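Local coordinates for Alr3699 protein (Nostoc sp., PDB 4XSO), which belongs to the GT-B glycosyltransferases by family, with two Rossmann-like domains each built round a parallel beta sheet; its precise role is unassigned, at residues 209-214 with 222-227; 283-288 with 341-346; 298-303 with 320-325. All coordinates share one frame; numbering follows the deposited sequence.

Contact 1 (209-214 with 222-227); sequences VGHFSR and HILIDA
Val209 meets Leu224 methyl to methyl: CG1 of the valine lies 3.7 Å from Leu224 CD1, the two side chains sliding past one another in opposite directions. CG1, anti to the valine's backbone N (chi1 -176°), is the branch directed at Leu224. Gly210 takes no part in the contact; its backbone pairs with strand 285-287. His211, the next residue to face the helix, touches the other branch of the same leucine, with its CB 3.8 Å from Leu224 CD2. Its imidazole takes a smaller share, the ring CD2 being 4.1 Å from that leucine methyl in an oblique approach. Leu224 thus spans two alternate residues on one side of the strand, CD1 mainly to Val209 and CD2 mainly to His211, with CD2 also near the valine methyl. This is the first strand and helix of the beta-alpha-beta unit 207-212, 221-228, 235-240, and Leu224 also rests on Ala237 of the returning strand. The chemistry is purely apolar across the interface: helix and strand are held by buried carbon surface, and the imidazole presents carbon to the leucine while its NE2 is hydrogen-bonded to Thr289, outside the contact.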
ATOM      1  N   VAL A 209      10.945 -34.917 -34.385  1.00 29.42           N
ATOM      2  CA  VAL A 209      10.682 -34.532 -33.027  1.00 31.41           C
ATOM      3  C   VAL A 209      10.709 -33.026 -32.917  1.00 31.57           C
ATOM      4  O   VAL A 209      11.738 -32.377 -33.201  1.00 31.01           O
ATOM      5  CB  VAL A 209      11.734 -35.074 -32.049  1.00 30.21           C
ATOM      6  CG1 VAL A 209      11.347 -34.710 -30.626  1.00 33.70           C
ATOM      7  CG2 VAL A 209      11.866 -36.573 -32.179  1.00 32.93           C
ATOM      8  N   GLY A 210       9.604 -32.434 -32.459  1.00 31.36           N
ATOM      9  CA  GLY A 210       9.500 -30.984 -32.389  1.00 29.79           C
ATOM     10  C   GLY A 210       9.631 -30.520 -30.951  1.00 29.91           C
ATOM     11  O   GLY A 210       9.084 -31.141 -30.017  1.00 31.23           O
ATOM     12  N   HIS A 211      10.320 -29.398 -30.771  1.00 30.37           N
ATOM     13  CA  HIS A 211      10.449 -28.784 -29.492  1.00 29.58           C
ATOM     14  C   HIS A 211       9.986 -27.349 -29.667  1.00 30.57           C
ATOM     15  O   HIS A 211      10.520 -26.639 -30.534  1.00 34.89           O
ATOM     16  CB  HIS A 211      11.939 -28.838 -29.105  1.00 33.48           C
ATOM     17  CG  HIS A 211      12.209 -28.517 -27.675  1.00 34.02           C
ATOM     18  ND1 HIS A 211      12.131 -27.239 -27.165  1.00 39.15           N
ATOM     19  CD2 HIS A 211      12.530 -29.313 -26.631  1.00 35.82           C
ATOM     20  CE1 HIS A 211      12.399 -27.265 -25.865  1.00 33.77           C
ATOM     21  NE2 HIS A 211      12.617 -28.517 -25.521  1.00 33.38           N
ATOM     22  N   PHE A 212       9.023 -26.907 -28.906  1.00 26.81           N
ATOM     23  CA  PHE A 212       8.380 -25.590 -29.182  1.00 33.30           C
ATOM     24  C   PHE A 212       8.512 -24.682 -27.965  1.00 34.88           C
ATOM     25  O   PHE A 212       7.813 -24.864 -27.001  1.00 48.93           O
ATOM     26  CB  PHE A 212       6.902 -25.800 -29.429  1.00 29.07           C
ATOM     27  CG  PHE A 212       6.647 -26.595 -30.645  1.00 28.23           C
ATOM     28  CD1 PHE A 212       6.683 -27.946 -30.596  1.00 31.66           C
ATOM     29  CD2 PHE A 212       6.441 -25.979 -31.829  1.00 29.37           C
ATOM     30  CE1 PHE A 212       6.503 -28.687 -31.708  1.00 31.44           C
ATOM     31  CE2 PHE A 212       6.289 -26.708 -32.978  1.00 28.84           C
ATOM     32  CZ  PHE A 212       6.284 -28.069 -32.909  1.00 31.22           C
ATOM     33  N   SER A 213       9.387 -23.722 -27.999  1.00 38.92           N
ATOM     34  CA  SER A 213       9.753 -23.043 -26.762  1.00 38.17           C
ATOM     35  C   SER A 213      10.698 -21.906 -27.153  1.00 41.70           C
ATOM     36  O   SER A 213      11.201 -21.895 -28.269  1.00 43.47           O
ATOM     37  CB  SER A 213      10.243 -24.056 -25.722  1.00 45.24           C
ATOM     38  OG  SER A 213      11.202 -23.518 -24.859  1.00 47.66           O
ATOM     39  N   ARG A 214      10.979 -20.981 -26.227  1.00 41.22           N
ATOM     40  CA  ARG A 214      12.053 -20.055 -26.440  1.00 46.73           C
ATOM     41  C   ARG A 214      13.338 -20.823 -26.050  1.00 34.58           C
ATOM     42  O   ARG A 214      13.323 -21.794 -25.296  1.00 35.43           O
ATOM     43  CB  ARG A 214      11.873 -18.784 -25.581  1.00 57.95           C
ATOM     44  CG  ARG A 214      11.787 -19.072 -24.096  1.00 65.36           C
ATOM     45  CD  ARG A 214      11.354 -17.840 -23.296  1.00 80.26           C
ATOM     46  NE  ARG A 214      11.046 -18.234 -21.928  1.00 80.57           N
ATOM     47  CZ  ARG A 214       9.881 -18.735 -21.518  1.00 84.69           C
ATOM     48  NH1 ARG A 214       8.849 -18.864 -22.360  1.00 81.78           N
ATOM     49  NH2 ARG A 214       9.745 -19.089 -20.241  1.00 83.36           N
ATOM     50  N   HIS A 222      19.002 -28.644 -25.054  1.00 35.15           N
ATOM     51  CA  HIS A 222      20.254 -29.431 -25.060  1.00 38.96           C
ATOM     52  C   HIS A 222      20.041 -30.898 -24.678  1.00 35.51           C
ATOM     53  O   HIS A 222      20.778 -31.781 -25.114  1.00 33.61           O
ATOM     54  CB  HIS A 222      21.330 -28.758 -24.150  1.00 37.78           C
ATOM     55  CG  HIS A 222      20.972 -28.759 -22.692  1.00 41.14           C
ATOM     56  ND1 HIS A 222      20.058 -27.869 -22.140  1.00 43.53           N
ATOM     57  CD2 HIS A 222      21.366 -29.570 -21.680  1.00 39.71           C
ATOM     58  CE1 HIS A 222      19.916 -28.137 -20.855  1.00 42.95           C
ATOM     59  NE2 HIS A 222      20.678 -29.177 -20.558  1.00 42.75           N
ATOM     60  N   ILE A 223      18.997 -31.170 -23.908  1.00 38.29           N
ATOM     61  CA  ILE A 223      18.625 -32.541 -23.543  1.00 35.34           C
ATOM     62  C   ILE A 223      18.075 -33.299 -24.782  1.00 36.03           C
ATOM     63  O   ILE A 223      18.470 -34.422 -25.018  1.00 34.71           O
ATOM     64  CB  ILE A 223      17.565 -32.541 -22.386  1.00 35.69           C
ATOM     65  CG1 ILE A 223      18.023 -31.690 -21.201  1.00 34.75           C
ATOM     66  CG2 ILE A 223      17.205 -33.968 -21.943  1.00 35.32           C
ATOM     67  CD1 ILE A 223      19.196 -32.323 -20.472  1.00 42.32           C
ATOM     68  N   LEU A 224      17.170 -32.672 -25.575  1.00 29.70           N
ATOM     69  CA  LEU A 224      16.713 -33.266 -26.820  1.00 31.79           C
ATOM     70  C   LEU A 224      17.905 -33.552 -27.753  1.00 30.47           C
ATOM     71  O   LEU A 224      17.962 -34.594 -28.391  1.00 31.40           O
ATOM     72  CB  LEU A 224      15.624 -32.389 -27.505  1.00 32.55           C
ATOM     73  CG  LEU A 224      15.155 -32.859 -28.894  1.00 35.74           C
ATOM     74  CD1 LEU A 224      14.520 -34.226 -28.786  1.00 35.35           C
ATOM     75  CD2 LEU A 224      14.136 -31.857 -29.466  1.00 36.81           C
ATOM     76  N   ILE A 225      18.807 -32.586 -27.877  1.00 32.33           N
ATOM     77  CA  ILE A 225      19.999 -32.722 -28.723  1.00 37.32           C
ATOM     78  C   ILE A 225      20.877 -33.919 -28.241  1.00 36.57           C
ATOM     79  O   ILE A 225      21.169 -34.773 -29.062  1.00 34.91           O
ATOM     80  CB  ILE A 225      20.754 -31.377 -28.826  1.00 36.63           C
ATOM     81  CG1 ILE A 225      19.851 -30.355 -29.545  1.00 36.42           C
ATOM     82  CG2 ILE A 225      22.053 -31.564 -29.586  1.00 33.32           C
ATOM     83  CD1 ILE A 225      20.206 -28.928 -29.243  1.00 39.19           C
ATOM     84  N   ASP A 226      21.167 -34.046 -26.928  1.00 32.90           N
ATOM     85  CA  ASP A 226      21.898 -35.239 -26.443  1.00 36.89           C
ATOM     86  C   ASP A 226      21.140 -36.533 -26.759  1.00 39.76           C
ATOM     87  O   ASP A 226      21.705 -37.494 -27.257  1.00 39.69           O
ATOM     88  CB  ASP A 226      22.123 -35.179 -24.956  1.00 41.13           C
ATOM     89  CG  ASP A 226      23.223 -34.230 -24.547  1.00 45.92           C
ATOM     90  OD1 ASP A 226      24.071 -33.937 -25.382  1.00 48.34           O
ATOM     91  OD2 ASP A 226      23.217 -33.759 -23.370  1.00 47.76           O
ATOM     92  N   ALA A 227      19.820 -36.545 -26.568  1.00 35.80           N
ATOM     93  CA  ALA A 227      19.067 -37.736 -26.937  1.00 33.22           C
ATOM     94  C   ALA A 227      19.134 -38.025 -28.448  1.00 33.05           C
ATOM     95  O   ALA A 227      19.131 -39.178 -28.857  1.00 33.71           O
ATOM     96  CB  ALA A 227      17.612 -37.616 -26.498  1.00 35.24           C
TER

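Contact 2 (283-288 with 341-346)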
ATOM      1  N   CYS A 283       4.962 -32.816 -36.860  1.00 34.06           N
ATOM      2  CA  CYS A 283       5.934 -33.637 -36.109  1.00 32.03           C
ATOM      3  C   CYS A 283       5.390 -35.052 -36.022  1.00 35.50           C
ATOM      4  O   CYS A 283       4.201 -35.309 -36.330  1.00 34.25           O
ATOM      5  CB  CYS A 283       6.099 -33.060 -34.725  1.00 34.93           C
ATOM      6  SG  CYS A 283       6.948 -31.478 -34.820  1.00 36.71           S
ATOM      7  N   ASP A 284       6.262 -35.971 -35.644  1.00 31.40           N
ATOM      8  CA  ASP A 284       5.881 -37.331 -35.327  1.00 34.34           C
ATOM      9  C   ASP A 284       5.866 -37.481 -33.819  1.00 34.80           C
ATOM     10  O   ASP A 284       5.197 -38.323 -33.321  1.00 31.20           O
ATOM     11  CB  ASP A 284       6.850 -38.289 -36.017  1.00 43.40           C
ATOM     12  CG  ASP A 284       6.815 -38.135 -37.555  1.00 40.50           C
ATOM     13  OD1 ASP A 284       5.797 -38.636 -38.076  1.00 41.06           O
ATOM     14  OD2 ASP A 284       7.713 -37.478 -38.222  1.00 35.74           O
ATOM     15  N   LEU A 285       6.566 -36.608 -33.090  1.00 31.18           N
ATOM     16  CA  LEU A 285       6.565 -36.593 -31.623  1.00 31.51           C
ATOM     17  C   LEU A 285       6.871 -35.181 -31.193  1.00 29.93           C
ATOM     18  O   LEU A 285       7.651 -34.497 -31.841  1.00 26.46           O
ATOM     19  CB  LEU A 285       7.625 -37.545 -31.095  1.00 34.21           C
ATOM     20  CG  LEU A 285       8.027 -37.500 -29.633  1.00 32.83           C
ATOM     21  CD1 LEU A 285       6.808 -37.971 -28.820  1.00 36.76           C
ATOM     22  CD2 LEU A 285       9.256 -38.405 -29.315  1.00 34.93           C
ATOM     23  N   VAL A 286       6.198 -34.715 -30.144  1.00 30.36           N
ATOM     24  CA  VAL A 286       6.445 -33.406 -29.581  1.00 29.77           C
ATOM     25  C   VAL A 286       7.174 -33.667 -28.272  1.00 29.92           C
ATOM     26  O   VAL A 286       6.701 -34.465 -27.476  1.00 34.78           O
ATOM     27  CB  VAL A 286       5.155 -32.642 -29.366  1.00 29.54           C
ATOM     28  CG1 VAL A 286       5.450 -31.332 -28.662  1.00 29.33           C
ATOM     29  CG2 VAL A 286       4.530 -32.378 -30.733  1.00 36.54           C
ATOM     30  N   ALA A 287       8.330 -33.037 -28.079  1.00 28.83           N
ATOM     31  CA  ALA A 287       9.047 -33.115 -26.833  1.00 30.90           C
ATOM     32  C   ALA A 287       9.063 -31.882 -26.016  1.00 30.96           C
ATOM     33  O   ALA A 287       9.556 -30.833 -26.429  1.00 34.58           O
ATOM     34  CB  ALA A 287      10.523 -33.542 -27.102  1.00 36.19           C
ATOM     35  N   HIS A 288       8.678 -32.064 -24.770  1.00 33.34           N
ATOM     36  CA  HIS A 288       8.824 -31.063 -23.725  1.00 35.18           C
ATOM     37  C   HIS A 288       9.958 -31.588 -22.844  1.00 34.75           C
ATOM     38  O   HIS A 288       9.877 -32.721 -22.373  1.00 34.70           O
ATOM     39  CB  HIS A 288       7.509 -30.986 -22.946  1.00 34.00           C
ATOM     40  CG  HIS A 288       7.594 -30.163 -21.711  1.00 37.03           C
ATOM     41  ND1 HIS A 288       7.937 -30.695 -20.485  1.00 38.67           N
ATOM     42  CD2 HIS A 288       7.395 -28.841 -21.504  1.00 41.77           C
ATOM     43  CE1 HIS A 288       7.972 -29.738 -19.581  1.00 38.48           C
ATOM     44  NE2 HIS A 288       7.660 -28.599 -20.178  1.00 40.99           N
ATOM     45  N   ASN A 341      15.046 -43.382 -25.390  1.00 32.22           N
ATOM     46  CA  ASN A 341      14.306 -44.624 -25.322  1.00 32.48           C
ATOM     47  C   ASN A 341      12.848 -44.429 -25.727  1.00 37.46           C
ATOM     48  O   ASN A 341      12.280 -45.254 -26.473  1.00 37.32           O
ATOM     49  CB  ASN A 341      14.324 -45.164 -23.910  1.00 40.85           C
ATOM     50  CG  ASN A 341      15.675 -45.737 -23.513  1.00 43.57           C
ATOM     51  OD1 ASN A 341      16.543 -46.009 -24.333  1.00 49.28           O
ATOM     52  ND2 ASN A 341      15.816 -45.984 -22.249  1.00 48.03           N
ATOM     53  N   ILE A 342      12.244 -43.327 -25.277  1.00 35.79           N
ATOM     54  CA  ILE A 342      10.878 -43.003 -25.732  1.00 35.14           C
ATOM     55  C   ILE A 342      10.823 -42.802 -27.200  1.00 35.56           C
ATOM     56  O   ILE A 342       9.909 -43.288 -27.883  1.00 40.05           O
ATOM     57  CB  ILE A 342      10.322 -41.745 -25.022  1.00 34.86           C
ATOM     58  CG1 ILE A 342      10.141 -42.023 -23.533  1.00 37.09           C
ATOM     59  CG2 ILE A 342       8.987 -41.327 -25.631  1.00 35.29           C
ATOM     60  CD1 ILE A 342       9.387 -43.344 -23.237  1.00 41.22           C
ATOM     61  N   ILE A 343      11.763 -42.027 -27.720  1.00 37.64           N
ATOM     62  CA  ILE A 343      11.748 -41.715 -29.174  1.00 35.15           C
ATOM     63  C   ILE A 343      11.838 -43.019 -29.982  1.00 34.78           C
ATOM     64  O   ILE A 343      11.063 -43.272 -30.906  1.00 34.94           O
ATOM     65  CB  ILE A 343      12.929 -40.797 -29.554  1.00 36.62           C
ATOM     66  CG1 ILE A 343      12.720 -39.430 -28.924  1.00 38.84           C
ATOM     67  CG2 ILE A 343      13.065 -40.708 -31.056  1.00 39.29           C
ATOM     68  CD1 ILE A 343      13.893 -38.479 -29.171  1.00 37.17           C
ATOM     69  N   ASN A 344      12.767 -43.875 -29.576  1.00 36.31           N
ATOM     70  CA  ASN A 344      12.908 -45.180 -30.186  1.00 41.50           C
ATOM     71  C   ASN A 344      11.641 -46.070 -30.032  1.00 42.33           C
ATOM     72  O   ASN A 344      11.280 -46.791 -30.954  1.00 38.20           O
ATOM     73  CB  ASN A 344      14.151 -45.879 -29.635  1.00 42.39           C
ATOM     74  CG  ASN A 344      15.431 -45.424 -30.334  1.00 48.77           C
ATOM     75  OD1 ASN A 344      15.516 -45.453 -31.545  1.00 58.47           O
ATOM     76  ND2 ASN A 344      16.417 -45.000 -29.579  1.00 49.26           N
ATOM     77  N   THR A 345      10.980 -46.014 -28.875  1.00 38.49           N
ATOM     78  CA  THR A 345       9.745 -46.727 -28.698  1.00 40.32           C
ATOM     79  C   THR A 345       8.722 -46.243 -29.684  1.00 42.36           C
ATOM     80  O   THR A 345       7.973 -47.053 -30.224  1.00 40.56           O
ATOM     81  CB  THR A 345       9.190 -46.500 -27.311  1.00 46.87           C
ATOM     82  OG1 THR A 345      10.054 -47.163 -26.397  1.00 49.75           O
ATOM     83  CG2 THR A 345       7.790 -47.039 -27.186  1.00 47.66           C
ATOM     84  N   CYS A 346       8.690 -44.920 -29.906  1.00 37.33           N
ATOM     85  CA  CYS A 346       7.725 -44.335 -30.859  1.00 39.31           C
ATOM     86  C   CYS A 346       7.963 -44.744 -32.331  1.00 43.77           C
ATOM     87  O   CYS A 346       7.027 -44.825 -33.131  1.00 44.42           O
ATOM     88  CB  CYS A 346       7.710 -42.800 -30.735  1.00 37.57           C
ATOM     89  SG  CYS A 346       6.891 -42.237 -29.240  1.00 40.06           S
TER
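Asn341 O is gripped twice by one residue: Thr345 N donates to it at 2.8 Å in the ordinary helical bond, and Thr345 OG1 donates to it at 2.9 Å. The two donors arrive from opposite faces of the carbonyl plane, the hydroxyl lying 36° out of it. That double hold belongs to the outer side of helix 336-348; the side facing strand 285-287 is apolar. There Leu285 does most of the work. Its CG swings away from the backbone N (chi1 167°), and its two methyls part company. CD2 comes to 3.6 Å from Ile343 CG1, and the same methyl lies 4.1 Å from Ile343 CA, so it sits close against the helix backbone. The leucine and isoleucine side chains cross at about a right angle. CD1 is turned instead to Cys346, whose SG is 4.3 Å away. In the Rossmann-like sheet of this half of the GT-B fold, strand 285-287 runs between 207-212 and 310-313, and helix 336-348 lies across one face of it: Cys346 also touches Phe207, Ile342 touches Val311, and both reach Phe329. Just before the strand, the carboxylate of Asp284 is held by its OD2, which forms a salt bridge with Arg198 and accepts a hydrogen bond from Val208 N.

Contact 3 (298-303 with 320-325); sequences RVIVEA and ELVEHG
On one face of a Rossmann-like sheet, helix 298-305 meets the short helix 318-321 and the residue that follows it, Ile300 and Val301 packing against Leu321 and Val322. Helix 298-305 follows strand 285-287 and leads to strand 310-313; the short helix 318-321 comes next, before strand 329-331. Glu302, on the first helix, is probably the second glutamate of the E-X7-E motif familiar in GT-B enzymes; its OE2 is hydrogen-bonded to Tyr187 OH, and it does not join this contact. Leu321 is central to the contact. Its CG lies beside its backbone N (chi1 -51°) and CD1 continues straight out from there (chi2 -179°); this carries CD1 between Ile300 and Val301. Leu321 CD1 lies 4.0 Å from Ile300 CB and equally near the isoleucine's CG2 branch, and Ile300 CD1 is only slightly more distant. On the valine side, CG2 of Val301 is 4.1 Å from Leu321 CD1, and Leu321 CD2 lies 4.2 Å from that same valine methyl. The leucine crosses both neighbours at about a right angle, and its CD1 methyl meets the isoleucine at its branch point, CB, as well as at its methyls. Phe368 of helix 350-368 adds to this cluster, touching both Val301 and Leu321, and on the sheet side Ile300 rests on Ala312. One residue before the leucine, the side chain of Glu320 leaves the apolar cluster: its carboxylate accepts bonds from Tyr179 and from the backbone N atoms of Gln159 and Ala160, at the start of helix 159-167, whose dipole would favour a negative charge. After the leucine, Val322 adds a last methyl: its CG2, anti to the carbonyl carbon, ends 3.9 Å from Ile300 CG2.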
ATOM      1  N   ARG A 298       1.751 -25.428 -21.287  1.00 34.12           N
ATOM      2  CA  ARG A 298       0.756 -25.175 -22.367  1.00 35.81           C
ATOM      3  C   ARG A 298       1.093 -26.061 -23.578  1.00 33.68           C
ATOM      4  O   ARG A 298       0.241 -26.700 -24.199  1.00 32.86           O
ATOM      5  CB  ARG A 298       0.690 -23.675 -22.755  1.00 37.81           C
ATOM      6  CG  ARG A 298       0.098 -22.791 -21.639  1.00 39.64           C
ATOM      7  CD  ARG A 298       0.114 -21.287 -21.955  1.00 44.10           C
ATOM      8  NE  ARG A 298      -0.672 -20.939 -23.138  1.00 39.56           N
ATOM      9  CZ  ARG A 298      -2.011 -20.856 -23.182  1.00 46.54           C
ATOM     10  NH1 ARG A 298      -2.761 -20.980 -22.089  1.00 47.45           N
ATOM     11  NH2 ARG A 298      -2.623 -20.594 -24.334  1.00 51.31           N
ATOM     12  N   VAL A 299       2.378 -26.184 -23.882  1.00 30.41           N
ATOM     13  CA  VAL A 299       2.818 -26.936 -25.057  1.00 30.69           C
ATOM     14  C   VAL A 299       2.436 -28.410 -25.028  1.00 28.14           C
ATOM     15  O   VAL A 299       2.178 -29.038 -26.073  1.00 33.98           O
ATOM     16  CB  VAL A 299       4.367 -26.826 -25.214  1.00 35.13           C
ATOM     17  CG1 VAL A 299       4.900 -27.836 -26.182  1.00 39.94           C
ATOM     18  CG2 VAL A 299       4.694 -25.413 -25.691  1.00 43.27           C
ATOM     19  N   ILE A 300       2.429 -28.965 -23.845  1.00 30.98           N
ATOM     20  CA  ILE A 300       2.100 -30.354 -23.649  1.00 30.99           C
ATOM     21  C   ILE A 300       0.597 -30.466 -24.010  1.00 29.26           C
ATOM     22  O   ILE A 300       0.220 -31.266 -24.803  1.00 32.24           O
ATOM     23  CB  ILE A 300       2.327 -30.769 -22.209  1.00 30.68           C
ATOM     24  CG1 ILE A 300       3.829 -30.677 -21.856  1.00 37.06           C
ATOM     25  CG2 ILE A 300       1.789 -32.174 -21.971  1.00 33.58           C
ATOM     26  CD1 ILE A 300       4.091 -30.899 -20.349  1.00 33.66           C
ATOM     27  N   VAL A 301      -0.244 -29.673 -23.406  1.00 31.26           N
ATOM     28  CA  VAL A 301      -1.684 -29.675 -23.814  1.00 30.42           C
ATOM     29  C   VAL A 301      -1.913 -29.394 -25.285  1.00 28.51           C
ATOM     30  O   VAL A 301      -2.732 -30.026 -25.916  1.00 32.61           O
ATOM     31  CB  VAL A 301      -2.516 -28.713 -22.953  1.00 28.02           C
ATOM     32  CG1 VAL A 301      -3.997 -28.714 -23.414  1.00 28.03           C
ATOM     33  CG2 VAL A 301      -2.428 -29.131 -21.516  1.00 31.01           C
ATOM     34  N   GLU A 302      -1.150 -28.489 -25.869  1.00 31.84           N
ATOM     35  CA  GLU A 302      -1.330 -28.165 -27.281  1.00 34.69           C
ATOM     36  C   GLU A 302      -1.014 -29.344 -28.163  1.00 35.32           C
ATOM     37  O   GLU A 302      -1.755 -29.652 -29.069  1.00 28.12           O
ATOM     38  CB  GLU A 302      -0.521 -26.932 -27.672  1.00 33.03           C
ATOM     39  CG  GLU A 302      -1.200 -25.729 -27.051  1.00 33.72           C
ATOM     40  CD  GLU A 302      -0.497 -24.427 -27.312  1.00 45.41           C
ATOM     41  OE1 GLU A 302       0.727 -24.369 -27.069  1.00 43.63           O
ATOM     42  OE2 GLU A 302      -1.208 -23.466 -27.692  1.00 41.15           O
ATOM     43  N   ALA A 303       0.042 -30.052 -27.803  1.00 30.35           N
ATOM     44  CA  ALA A 303       0.468 -31.223 -28.552  1.00 30.83           C
ATOM     45  C   ALA A 303      -0.600 -32.321 -28.516  1.00 30.73           C
ATOM     46  O   ALA A 303      -0.898 -32.961 -29.527  1.00 29.31           O
ATOM     47  CB  ALA A 303       1.786 -31.701 -27.968  1.00 33.13           C
ATOM     48  N   GLU A 320       0.341 -33.966 -14.109  1.00 34.81           N
ATOM     49  CA  GLU A 320      -1.136 -34.000 -13.982  1.00 33.83           C
ATOM     50  C   GLU A 320      -1.765 -34.018 -15.368  1.00 37.08           C
ATOM     51  O   GLU A 320      -2.967 -34.271 -15.500  1.00 33.51           O
ATOM     52  CB  GLU A 320      -1.655 -32.709 -13.339  1.00 37.46           C
ATOM     53  CG  GLU A 320      -1.248 -32.493 -11.921  1.00 39.97           C
ATOM     54  CD  GLU A 320      -1.326 -31.009 -11.542  1.00 38.38           C
ATOM     55  OE1 GLU A 320      -2.443 -30.438 -11.639  1.00 39.68           O
ATOM     56  OE2 GLU A 320      -0.283 -30.459 -11.114  1.00 40.33           O
ATOM     57  N   LEU A 321      -0.957 -33.657 -16.361  1.00 36.66           N
ATOM     58  CA  LEU A 321      -1.372 -33.610 -17.727  1.00 36.56           C
ATOM     59  C   LEU A 321      -1.310 -34.944 -18.448  1.00 37.54           C
ATOM     60  O   LEU A 321      -2.077 -35.179 -19.418  1.00 32.50           O
ATOM     61  CB  LEU A 321      -0.545 -32.584 -18.485  1.00 35.67           C
ATOM     62  CG  LEU A 321      -0.457 -31.173 -17.856  1.00 34.65           C
ATOM     63  CD1 LEU A 321       0.362 -30.241 -18.717  1.00 34.14           C
ATOM     64  CD2 LEU A 321      -1.842 -30.582 -17.653  1.00 37.09           C
ATOM     65  N   VAL A 322      -0.349 -35.779 -18.068  1.00 32.24           N
ATOM     66  CA  VAL A 322      -0.027 -36.965 -18.878  1.00 35.16           C
ATOM     67  C   VAL A 322      -0.096 -38.172 -18.017  1.00 35.26           C
ATOM     68  O   VAL A 322       0.473 -38.141 -16.969  1.00 36.21           O
ATOM     69  CB  VAL A 322       1.423 -36.930 -19.454  1.00 41.73           C
ATOM     70  CG1 VAL A 322       1.762 -38.256 -20.105  1.00 37.17           C
ATOM     71  CG2 VAL A 322       1.666 -35.796 -20.445  1.00 42.80           C
ATOM     72  N   GLU A 323      -0.779 -39.237 -18.445  1.00 37.64           N
ATOM     73  CA  GLU A 323      -0.579 -40.555 -17.785  1.00 40.12           C
ATOM     74  C   GLU A 323       0.256 -41.371 -18.726  1.00 32.54           C
ATOM     75  O   GLU A 323      -0.127 -41.559 -19.896  1.00 28.46           O
ATOM     76  CB  GLU A 323      -1.864 -41.307 -17.465  1.00 46.08           C
ATOM     77  CG  GLU A 323      -2.509 -40.921 -16.156  1.00 59.45           C
ATOM     78  CD  GLU A 323      -1.872 -41.612 -14.956  1.00 64.56           C
ATOM     79  OE1 GLU A 323      -1.000 -42.524 -15.128  1.00 62.89           O
ATOM     80  OE2 GLU A 323      -2.259 -41.225 -13.834  1.00 65.57           O
ATOM     81  N   HIS A 324       1.399 -41.796 -18.199  1.00 30.76           N
ATOM     82  CA  HIS A 324       2.503 -42.446 -18.939  1.00 33.68           C
ATOM     83  C   HIS A 324       2.026 -43.724 -19.561  1.00 29.81           C
ATOM     84  O   HIS A 324       1.452 -44.564 -18.892  1.00 30.81           O
ATOM     85  CB  HIS A 324       3.685 -42.777 -17.958  1.00 35.53           C
ATOM     86  CG  HIS A 324       4.867 -43.410 -18.626  1.00 42.28           C
ATOM     87  ND1 HIS A 324       5.829 -42.669 -19.274  1.00 44.39           N
ATOM     88  CD2 HIS A 324       5.222 -44.711 -18.807  1.00 43.31           C
ATOM     89  CE1 HIS A 324       6.753 -43.469 -19.786  1.00 42.83           C
ATOM     90  NE2 HIS A 324       6.406 -44.718 -19.521  1.00 41.76           N
ATOM     91  N   GLY A 325       2.322 -43.852 -20.844  1.00 32.58           N
ATOM     92  CA  GLY A 325       1.867 -44.860 -21.742  1.00 31.30           C
ATOM     93  C   GLY A 325       0.362 -44.766 -22.153  1.00 33.73           C
ATOM     94  O   GLY A 325      -0.081 -45.557 -22.933  1.00 29.97           O
TER

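How the contacts relate
All three contacts are buried, apolar and in the same half of the chain, but they lie on two faces of the sheet. Contacts 1 and 2 pack helices on one face of a single parallel sheet, from neighbouring strands, and Val209 of contact 1 also touches Ile343 of contact 2. Contact 3 lies on the opposite face and joins a helix to a short helical turn and the loop after it, without a strand of its own; it reaches contact 2 where Ala303 meets Val286 and Ile300 meets the ring of His288. Contact 1 spans a short local loop, whereas contact 2 brings together distant parts of the chain that enclose contact 3.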